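Local coordinates for protein dehalogenase (Rhodospirillaceae, PDB 6A41) that probably removes halogen from its substrate, as a dehalogenase with the Rossmann-type fold of the short-chain dehydrogenase/reductase enzymes, at residues Ile172-Val182 against Ile232-Trp243; Gly18-Leu26 against Tyr48-His56. All coordinates share one frame; numbering follows the deposited sequence.

Contact 1 (Ile172-Val182 against Ile232-Trp243); sequences ITVNAVGSNYV and ITGHVLPHAGGW
T233 turns its hydroxyl onto the backbone of V174 where the two parallel chains first pair. Its CB lies against T173 CB at 3.8 Å. OG1, set anti to the T233 backbone N (chi1 -163°), takes the V174 N-H at 3.0 Å. That bond is nearly straight (169°). A water that donates to I172 O also accepts from T233 OG1, so OG1 accepts one hydrogen bond and donates another, which fixes its rotation. G234 N bonds to V174 O, and the two segments then exchange backbone bonds in turn, from A176 N to H235 O through to N180 N to H239 O. On one face of the sheet V177 CG1 touches H239 CB at 3.6 Å, beside helix 214-225, and V182 CG2 meets the edge of the H239 imidazole. Past the strands, Y181 points the edge of its ring at the face of the W243 indole, planes 67° apart, with CE2 3.5 Å from CD1 of W243. Reduced to an alanine, W243 would probably leave the Y181 edge without an aromatic face to meet and open a gap beside N180. Strand 236-239 thus borders strand 172-179 as the last strand within this chain of the parallel sheet of a Rossmann-type fold.

Contact 2 (Gly18-Leu26 against Tyr48-His56); sequences GHGTTRIAL and YESQFPGAH
Residues 18-26 of helix 18-27 pack against the end of helix 42-51 and the type II turn F52-A55 that follows it, the backbones coming nearest at R23 and F52, whose CA atoms lie 6.8 Å apart. With CG beside its own backbone N (chi1 -60°), the F52 phenyl ring reaches the helix surface formed by H19, T22 and R23. Its CE2 sits over the centre of the H19 imidazole, an edge-to-face pair with planes at 71°, while T22 CG2 presses on F52 CG at 3.5 Å. T22 CB lies over one face of the ring and Q51 CG over the opposite one, and R23 NH2 comes to the ring's edge, 3.9 Å from F52 CE1. Both polar ends here turn elsewhere: H19 NE2 is hydrogen-bonded to E14 and R23 NH1 forms a salt bridge with D215. In the Rossmann-type fold, helix 18-27 is the first helix after strand 7-10, here joined to the second helix of the beta-alpha-beta succession. The T22 and Y48 side chains run toward each other, Y48 giving its hydroxyl proton to T22 OG1 at 2.8 Å, with OG1 near the plane of the phenol ring. That OG1 in turn donates to G18 O at 2.7 Å, sharing the carbonyl with T22 N, which arrives from the opposite face of its plane; the relay fixes the rotation of the threonine. L26 reaches into the F52-A55 turn: CD1 lies 3.7 Å from P53 O and also touches F52 CB, while CD2 lies 3.9 Å from A55 N.

Contact 2 closes before contact 1 opens along the chain, and the two stand apart, their centres about 21 Å and their nearest atoms about 8 Å from each other. Both belong to one Rossmann-type domain built on a parallel sheet. Contact 1 joins the last two strands at one border of that sheet, whereas contact 2 packs helix 18-27 on the end of helix 42-51, near strands 7-10 and 31-34 toward the other border. Helix 214-225 touches side chains of both. Contact 1 thus completes a sheet border facing the second subunit, where H235 NE2 is hydrogen-bonded to H235 NE2 of that subunit; contact 2 packs helices of the first half of the fold within one chain.

Contact 1 (Ile172-Val182 against Ile232-Trp243)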
loop_
_atom_site.group_PDB
_atom_site.type_symbol
_atom_site.label_atom_id
_atom_site.label_comp_id
_atom_site.label_asym_id
_atom_site.label_seq_id
_atom_site.Cartn_x
_atom_site.Cartn_y
_atom_site.Cartn_z
ATOM N N ILE A 172 -9.846 -2.438 -21.869
ATOM C CA ILE A 172 -10.734 -2.964 -20.893
ATOM C C ILE A 172 -10.113 -2.677 -19.542
ATOM O O ILE A 172 -8.907 -2.938 -19.321
ATOM C CB ILE A 172 -10.765 -4.478 -21.127
ATOM C CG1 ILE A 172 -11.415 -4.765 -22.491
ATOM C CG2 ILE A 172 -11.431 -5.238 -20.002
ATOM C CD1 ILE A 172 -11.025 -6.123 -22.942
ATOM N N THR A 173 -10.902 -2.161 -18.604
ATOM C CA THR A 173 -10.342 -1.944 -17.247
ATOM C C THR A 173 -10.689 -3.115 -16.323
ATOM O O THR A 173 -11.670 -3.803 -16.527
ATOM C CB THR A 173 -10.824 -0.642 -16.581
ATOM O OG1 THR A 173 -12.209 -0.739 -16.226
ATOM C CG2 THR A 173 -10.576 0.565 -17.464
ATOM N N VAL A 174 -9.858 -3.335 -15.340
ATOM C CA VAL A 174 -10.034 -4.386 -14.376
ATOM C C VAL A 174 -9.741 -3.769 -13.003
ATOM O O VAL A 174 -8.648 -3.361 -12.726
ATOM C CB VAL A 174 -9.112 -5.533 -14.588
ATOM C CG1 VAL A 174 -9.448 -6.653 -13.634
ATOM C CG2 VAL A 174 -9.181 -6.091 -15.989
ATOM N N ASN A 175 -10.724 -3.852 -12.157
ATOM C CA ASN A 175 -10.638 -3.301 -10.777
ATOM C C ASN A 175 -11.360 -4.232 -9.785
ATOM O O ASN A 175 -12.132 -5.142 -10.178
ATOM C CB ASN A 175 -11.334 -1.938 -10.749
ATOM C CG ASN A 175 -10.611 -0.908 -11.579
ATOM O OD1 ASN A 175 -11.166 -0.440 -12.632
ATOM N ND2 ASN A 175 -9.429 -0.613 -11.280
ATOM N N ALA A 176 -11.172 -3.958 -8.481
ATOM C CA ALA A 176 -11.945 -4.636 -7.447
ATOM C C ALA A 176 -12.477 -3.611 -6.494
ATOM O O ALA A 176 -11.881 -2.494 -6.330
ATOM C CB ALA A 176 -11.086 -5.597 -6.667
ATOM N N VAL A 177 -13.561 -3.927 -5.833
ATOM C CA VAL A 177 -14.046 -3.087 -4.724
ATOM C C VAL A 177 -13.827 -3.965 -3.467
ATOM O O VAL A 177 -14.285 -5.052 -3.392
ATOM C CB VAL A 177 -15.533 -2.762 -4.852
ATOM C CG1 VAL A 177 -15.986 -1.950 -3.587
ATOM C CG2 VAL A 177 -15.774 -1.853 -6.071
ATOM N N GLY A 178 -13.065 -3.454 -2.515
ATOM C CA GLY A 178 -12.723 -4.117 -1.296
ATOM C C GLY A 178 -13.723 -3.725 -0.242
ATOM O O GLY A 178 -13.527 -2.758 0.487
ATOM N N SER A 179 -14.832 -4.390 -0.244
ATOM C CA SER A 179 -15.881 -4.068 0.758
ATOM C C SER A 179 -15.585 -4.551 2.150
ATOM O O SER A 179 -14.915 -5.550 2.374
ATOM C CB SER A 179 -17.233 -4.689 0.356
ATOM O OG SER A 179 -18.338 -4.108 1.038
ATOM N N ASN A 180 -16.100 -3.823 3.140
ATOM C CA ASN A 180 -16.287 -4.408 4.484
ATOM C C ASN A 180 -17.344 -3.535 5.219
ATOM O O ASN A 180 -17.541 -2.383 4.930
ATOM C CB ASN A 180 -14.947 -4.443 5.333
ATOM C CG ASN A 180 -14.882 -5.598 6.435
ATOM O OD1 ASN A 180 -13.855 -5.726 7.160
ATOM N ND2 ASN A 180 -15.915 -6.337 6.582
ATOM N N TYR A 181 -18.024 -4.144 6.194
ATOM C CA TYR A 181 -19.038 -3.513 6.997
ATOM C C TYR A 181 -20.189 -2.949 6.182
ATOM O O TYR A 181 -20.701 -1.893 6.589
ATOM C CB TYR A 181 -18.394 -2.416 7.907
ATOM C CG TYR A 181 -17.421 -3.046 8.846
ATOM C CD1 TYR A 181 -17.898 -3.792 9.870
ATOM C CD2 TYR A 181 -16.058 -2.896 8.728
ATOM C CE1 TYR A 181 -17.084 -4.434 10.749
ATOM C CE2 TYR A 181 -15.194 -3.535 9.572
ATOM C CZ TYR A 181 -15.701 -4.301 10.634
ATOM O OH TYR A 181 -14.879 -5.027 11.519
ATOM N N VAL A 182 -20.551 -3.588 5.052
ATOM C CA VAL A 182 -21.670 -3.185 4.223
ATOM C C VAL A 182 -22.799 -4.178 4.467
ATOM O O VAL A 182 -22.561 -5.403 4.363
ATOM C CB VAL A 182 -21.370 -3.162 2.746
ATOM C CG1 VAL A 182 -22.647 -2.805 1.954
ATOM C CG2 VAL A 182 -20.249 -2.208 2.438
ATOM N N ILE A 232 -9.370 4.413 -14.661
ATOM C CA ILE A 232 -9.055 3.736 -13.456
ATOM C C ILE A 232 -8.899 2.246 -13.795
ATOM O O ILE A 232 -9.830 1.636 -14.337
ATOM C CB ILE A 232 -10.176 3.871 -12.411
ATOM C CG1 ILE A 232 -10.350 5.358 -12.125
ATOM C CG2 ILE A 232 -9.910 3.006 -11.191
ATOM C CD1 ILE A 232 -11.588 5.686 -11.275
ATOM N N THR A 233 -7.740 1.686 -13.481
ATOM C CA THR A 233 -7.578 0.180 -13.697
ATOM C C THR A 233 -6.498 -0.330 -12.828
ATOM O O THR A 233 -5.611 0.441 -12.387
ATOM C CB THR A 233 -7.300 -0.139 -15.199
ATOM O OG1 THR A 233 -7.527 -1.489 -15.463
ATOM C CG2 THR A 233 -5.921 0.219 -15.665
ATOM N N GLY A 234 -6.593 -1.608 -12.516
ATOM C CA GLY A 234 -5.637 -2.211 -11.682
ATOM C C GLY A 234 -5.793 -1.905 -10.215
ATOM O O GLY A 234 -4.850 -2.148 -9.451
ATOM N N HIS A 235 -6.961 -1.434 -9.814
ATOM C CA HIS A 235 -7.069 -0.891 -8.503
ATOM C C HIS A 235 -8.021 -1.721 -7.622
ATOM O O HIS A 235 -9.055 -2.164 -8.089
ATOM C CB HIS A 235 -7.615 0.550 -8.532
ATOM C CG HIS A 235 -7.606 1.239 -7.173
ATOM N ND1 HIS A 235 -6.484 1.317 -6.362
ATOM C CD2 HIS A 235 -8.598 1.894 -6.516
ATOM C CE1 HIS A 235 -6.801 2.026 -5.265
ATOM N NE2 HIS A 235 -8.079 2.396 -5.343
ATOM N N VAL A 236 -7.689 -1.786 -6.331
ATOM C CA VAL A 236 -8.617 -2.344 -5.314
ATOM C C VAL A 236 -9.132 -1.181 -4.428
ATOM O O VAL A 236 -8.337 -0.628 -3.663
ATOM C CB VAL A 236 -7.877 -3.380 -4.431
ATOM C CG1 VAL A 236 -8.877 -3.816 -3.343
ATOM C CG2 VAL A 236 -7.400 -4.496 -5.313
ATOM N N LEU A 237 -10.364 -0.748 -4.652
ATOM C CA LEU A 237 -10.987 0.420 -4.048
ATOM C C LEU A 237 -11.643 0.004 -2.719
ATOM O O LEU A 237 -12.701 -0.666 -2.679
ATOM C CB LEU A 237 -11.974 1.018 -5.001
ATOM C CG LEU A 237 -12.924 2.110 -4.630
ATOM C CD1 LEU A 237 -12.217 3.073 -3.802
ATOM C CD2 LEU A 237 -13.484 2.761 -5.916
ATOM N N PRO A 238 -11.041 0.408 -1.588
ATOM C CA PRO A 238 -11.651 0.135 -0.278
ATOM C C PRO A 238 -12.969 0.830 -0.040
ATOM O O PRO A 238 -13.155 2.033 -0.364
ATOM C CB PRO A 238 -10.594 0.579 0.722
ATOM C CG PRO A 238 -9.423 0.820 -0.169
ATOM C CD PRO A 238 -9.908 1.287 -1.450
ATOM N N HIS A 239 -13.930 0.048 0.414
ATOM C CA HIS A 239 -15.291 0.500 0.613
ATOM C C HIS A 239 -15.762 -0.065 1.943
ATOM O O HIS A 239 -16.516 -0.936 2.021
ATOM C CB HIS A 239 -16.158 0.026 -0.544
ATOM C CG HIS A 239 -17.526 0.587 -0.520
ATOM N ND1 HIS A 239 -18.513 0.046 0.264
ATOM C CD2 HIS A 239 -18.065 1.661 -1.145
ATOM C CE1 HIS A 239 -19.639 0.743 0.076
ATOM N NE2 HIS A 239 -19.413 1.710 -0.787
ATOM N N ALA A 240 -15.241 0.581 3.008
ATOM C CA ALA A 240 -15.406 0.098 4.345
ATOM C C ALA A 240 -15.476 1.186 5.376
ATOM O O ALA A 240 -15.073 0.956 6.505
ATOM C CB ALA A 240 -14.238 -0.801 4.651
ATOM N N GLY A 241 -16.019 2.356 5.025
ATOM C CA GLY A 241 -16.232 3.394 5.973
ATOM C C GLY A 241 -14.991 3.972 6.631
ATOM O O GLY A 241 -15.056 4.454 7.733
ATOM N N GLY A 242 -13.874 3.831 5.975
ATOM C CA GLY A 242 -12.566 4.233 6.541
ATOM C C GLY A 242 -11.774 3.146 7.334
ATOM O O GLY A 242 -10.659 3.388 7.731
ATOM N N TRP A 243 -12.365 1.968 7.468
ATOM C CA TRP A 243 -11.756 0.900 8.254
ATOM C C TRP A 243 -10.444 0.457 7.571
ATOM O O TRP A 243 -9.513 0.041 8.282
ATOM C CB TRP A 243 -12.763 -0.230 8.416
ATOM C CG TRP A 243 -12.302 -1.407 9.149
ATOM C CD1 TRP A 243 -12.446 -1.655 10.506
ATOM C CD2 TRP A 243 -11.704 -2.590 8.577
ATOM N NE1 TRP A 243 -11.873 -2.856 10.812
ATOM C CE2 TRP A 243 -11.481 -3.490 9.652
ATOM C CE3 TRP A 243 -11.331 -2.959 7.252
ATOM C CZ2 TRP A 243 -10.869 -4.730 9.491
ATOM C CZ3 TRP A 243 -10.711 -4.228 7.070
ATOM C CH2 TRP A 243 -10.524 -5.107 8.191
HETATM O O HOH W 1 -6.744 -2.387 -17.781
#

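Contact 2 (Gly18-Leu26 against Tyr48-His56)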
loop_
_atom_site.group_PDB
_atom_site.type_symbol
_atom_site.label_atom_id
_atom_site.label_comp_id
_atom_site.label_asym_id
_atom_site.label_seq_id
_atom_site.Cartn_x
_atom_site.Cartn_y
_atom_site.Cartn_z
ATOM N N GLY A 18 -25.058 -8.247 -4.981
ATOM C CA GLY A 18 -25.949 -8.400 -6.182
ATOM C C GLY A 18 -27.162 -7.470 -6.257
ATOM O O GLY A 18 -27.481 -6.882 -7.322
ATOM N N HIS A 19 -27.921 -7.419 -5.183
ATOM C CA HIS A 19 -29.093 -6.617 -5.172
ATOM C C HIS A 19 -28.815 -5.144 -5.234
ATOM O O HIS A 19 -29.495 -4.421 -5.976
ATOM C CB HIS A 19 -29.974 -6.944 -3.957
ATOM C CG HIS A 19 -30.668 -8.260 -4.104
ATOM N ND1 HIS A 19 -31.822 -8.556 -3.412
ATOM C CD2 HIS A 19 -30.483 -9.264 -4.993
ATOM C CE1 HIS A 19 -32.231 -9.767 -3.785
ATOM N NE2 HIS A 19 -31.433 -10.217 -4.732
ATOM N N GLY A 20 -27.853 -4.690 -4.410
ATOM C CA GLY A 20 -27.451 -3.218 -4.429
ATOM C C GLY A 20 -27.028 -2.854 -5.839
ATOM O O GLY A 20 -27.413 -1.832 -6.349
ATOM N N THR A 21 -26.172 -3.705 -6.459
ATOM C CA THR A 21 -25.672 -3.388 -7.732
ATOM C C THR A 21 -26.829 -3.399 -8.764
ATOM O O THR A 21 -26.895 -2.542 -9.562
ATOM C CB THR A 21 -24.567 -4.343 -8.183
ATOM O OG1 THR A 21 -23.508 -4.335 -7.169
ATOM C CG2 THR A 21 -23.996 -3.884 -9.528
ATOM N N THR A 22 -27.713 -4.394 -8.726
ATOM C CA THR A 22 -28.819 -4.443 -9.701
ATOM C C THR A 22 -29.638 -3.156 -9.655
ATOM O O THR A 22 -29.947 -2.516 -10.683
ATOM C CB THR A 22 -29.765 -5.599 -9.349
ATOM O OG1 THR A 22 -29.101 -6.828 -9.522
ATOM C CG2 THR A 22 -30.993 -5.591 -10.245
ATOM N N ARG A 23 -29.978 -2.824 -8.421
ATOM C CA ARG A 23 -30.836 -1.667 -8.107
ATOM C C ARG A 23 -30.273 -0.335 -8.637
ATOM O O ARG A 23 -30.983 0.467 -9.335
ATOM C CB ARG A 23 -31.066 -1.550 -6.586
ATOM C CG ARG A 23 -32.063 -0.498 -6.215
ATOM C CD ARG A 23 -32.280 -0.290 -4.685
ATOM N NE ARG A 23 -32.689 -1.543 -4.135
ATOM C CZ ARG A 23 -32.011 -2.392 -3.361
ATOM N NH1 ARG A 23 -30.831 -2.178 -2.906
ATOM N NH2 ARG A 23 -32.630 -3.538 -3.045
ATOM N N ILE A 24 -29.022 -0.078 -8.316
ATOM C CA ILE A 24 -28.385 1.150 -8.812
ATOM C C ILE A 24 -28.141 1.109 -10.322
ATOM O O ILE A 24 -28.407 2.130 -10.982
ATOM C CB ILE A 24 -27.087 1.449 -8.023
ATOM C CG1 ILE A 24 -27.357 1.673 -6.506
ATOM C CG2 ILE A 24 -26.442 2.725 -8.539
ATOM C CD1 ILE A 24 -28.378 2.767 -6.203
ATOM N N ALA A 25 -27.680 -0.024 -10.871
ATOM C CA ALA A 25 -27.396 -0.100 -12.298
ATOM C C ALA A 25 -28.697 0.239 -13.083
ATOM O O ALA A 25 -28.698 0.978 -14.050
ATOM C CB ALA A 25 -26.917 -1.483 -12.625
ATOM N N LEU A 26 -29.835 -0.300 -12.616
ATOM C CA LEU A 26 -31.121 -0.076 -13.312
ATOM C C LEU A 26 -31.522 1.391 -13.212
ATOM O O LEU A 26 -31.976 1.981 -14.151
ATOM C CB LEU A 26 -32.186 -1.026 -12.750
ATOM C CG LEU A 26 -32.165 -2.480 -13.074
ATOM C CD1 LEU A 26 -33.299 -3.140 -12.320
ATOM C CD2 LEU A 26 -32.347 -2.720 -14.549
ATOM N N TYR A 48 -36.721 -12.614 -8.720
ATOM C CA TYR A 48 -35.680 -11.550 -8.984
ATOM C C TYR A 48 -36.237 -10.462 -9.945
ATOM O O TYR A 48 -36.109 -9.268 -9.786
ATOM C CB TYR A 48 -34.419 -12.197 -9.538
ATOM C CG TYR A 48 -33.344 -11.227 -9.980
ATOM C CD1 TYR A 48 -32.592 -10.511 -9.046
ATOM C CD2 TYR A 48 -33.120 -11.027 -11.304
ATOM C CE1 TYR A 48 -31.620 -9.611 -9.433
ATOM C CE2 TYR A 48 -32.163 -10.143 -11.693
ATOM C CZ TYR A 48 -31.425 -9.384 -10.742
ATOM O OH TYR A 48 -30.349 -8.557 -11.264
ATOM N N GLU A 49 -36.823 -10.916 -11.032
ATOM C CA GLU A 49 -37.313 -10.080 -12.061
ATOM C C GLU A 49 -38.510 -9.227 -11.562
ATOM O O GLU A 49 -38.638 -8.057 -11.973
ATOM C CB GLU A 49 -37.657 -10.841 -13.331
ATOM C CG GLU A 49 -36.414 -11.448 -14.011
ATOM C CD GLU A 49 -36.669 -12.103 -15.361
ATOM O OE1 GLU A 49 -37.882 -12.221 -15.723
ATOM O OE2 GLU A 49 -35.716 -12.483 -16.072
ATOM N N SER A 50 -39.308 -9.737 -10.666
ATOM C CA SER A 50 -40.395 -8.938 -10.173
ATOM C C SER A 50 -39.884 -7.875 -9.167
ATOM O O SER A 50 -40.413 -6.770 -9.072
ATOM C CB SER A 50 -41.486 -9.851 -9.649
ATOM O OG SER A 50 -41.191 -10.112 -8.329
ATOM N N GLN A 51 -38.842 -8.189 -8.405
ATOM C CA GLN A 51 -38.191 -7.223 -7.502
ATOM C C GLN A 51 -37.399 -6.153 -8.258
ATOM O O GLN A 51 -37.405 -4.989 -7.824
ATOM C CB GLN A 51 -37.286 -8.004 -6.583
ATOM C CG GLN A 51 -36.633 -7.374 -5.413
ATOM C CD GLN A 51 -35.963 -8.522 -4.563
ATOM O OE1 GLN A 51 -35.998 -9.841 -4.867
ATOM N NE2 GLN A 51 -35.397 -8.067 -3.502
ATOM N N PHE A 52 -36.809 -6.513 -9.415
ATOM C CA PHE A 52 -35.964 -5.612 -10.180
ATOM C C PHE A 52 -36.384 -5.567 -11.640
ATOM O O PHE A 52 -35.682 -6.101 -12.517
ATOM C CB PHE A 52 -34.505 -6.093 -10.058
ATOM C CG PHE A 52 -34.000 -6.127 -8.639
ATOM C CD1 PHE A 52 -33.760 -4.939 -7.941
ATOM C CD2 PHE A 52 -33.813 -7.315 -7.970
ATOM C CE1 PHE A 52 -33.356 -4.941 -6.589
ATOM C CE2 PHE A 52 -33.295 -7.319 -6.651
ATOM C CZ PHE A 52 -33.131 -6.148 -5.959
ATOM N N PRO A 53 -37.542 -4.978 -11.960
ATOM C CA PRO A 53 -38.079 -4.974 -13.294
ATOM C C PRO A 53 -37.102 -4.284 -14.240
ATOM O O PRO A 53 -36.611 -3.204 -13.910
ATOM C CB PRO A 53 -39.340 -4.074 -13.166
ATOM C CG PRO A 53 -39.740 -4.255 -11.736
ATOM C CD PRO A 53 -38.471 -4.300 -11.014
ATOM N N GLY A 54 -36.877 -4.950 -15.376
ATOM C CA GLY A 54 -35.916 -4.577 -16.371
ATOM C C GLY A 54 -34.694 -5.426 -16.253
ATOM O O GLY A 54 -33.989 -5.457 -17.173
ATOM N N ALA A 55 -34.361 -6.051 -15.108
ATOM C CA ALA A 55 -33.236 -6.996 -14.995
ATOM C C ALA A 55 -33.676 -8.362 -15.562
ATOM O O ALA A 55 -34.809 -8.724 -15.381
ATOM C CB ALA A 55 -32.801 -7.193 -13.575
ATOM N N HIS A 56 -32.771 -9.077 -16.217
ATOM C CA HIS A 56 -33.054 -10.414 -16.809
ATOM C C HIS A 56 -32.304 -11.513 -16.001
ATOM O O HIS A 56 -31.032 -11.560 -15.949
ATOM C CB HIS A 56 -32.583 -10.453 -18.240
ATOM C CG HIS A 56 -32.809 -11.793 -18.915
ATOM N ND1 HIS A 56 -34.049 -12.197 -19.386
ATOM C CD2 HIS A 56 -31.953 -12.797 -19.228
ATOM C CE1 HIS A 56 -33.954 -13.438 -19.870
ATOM N NE2 HIS A 56 -32.677 -13.799 -19.843
#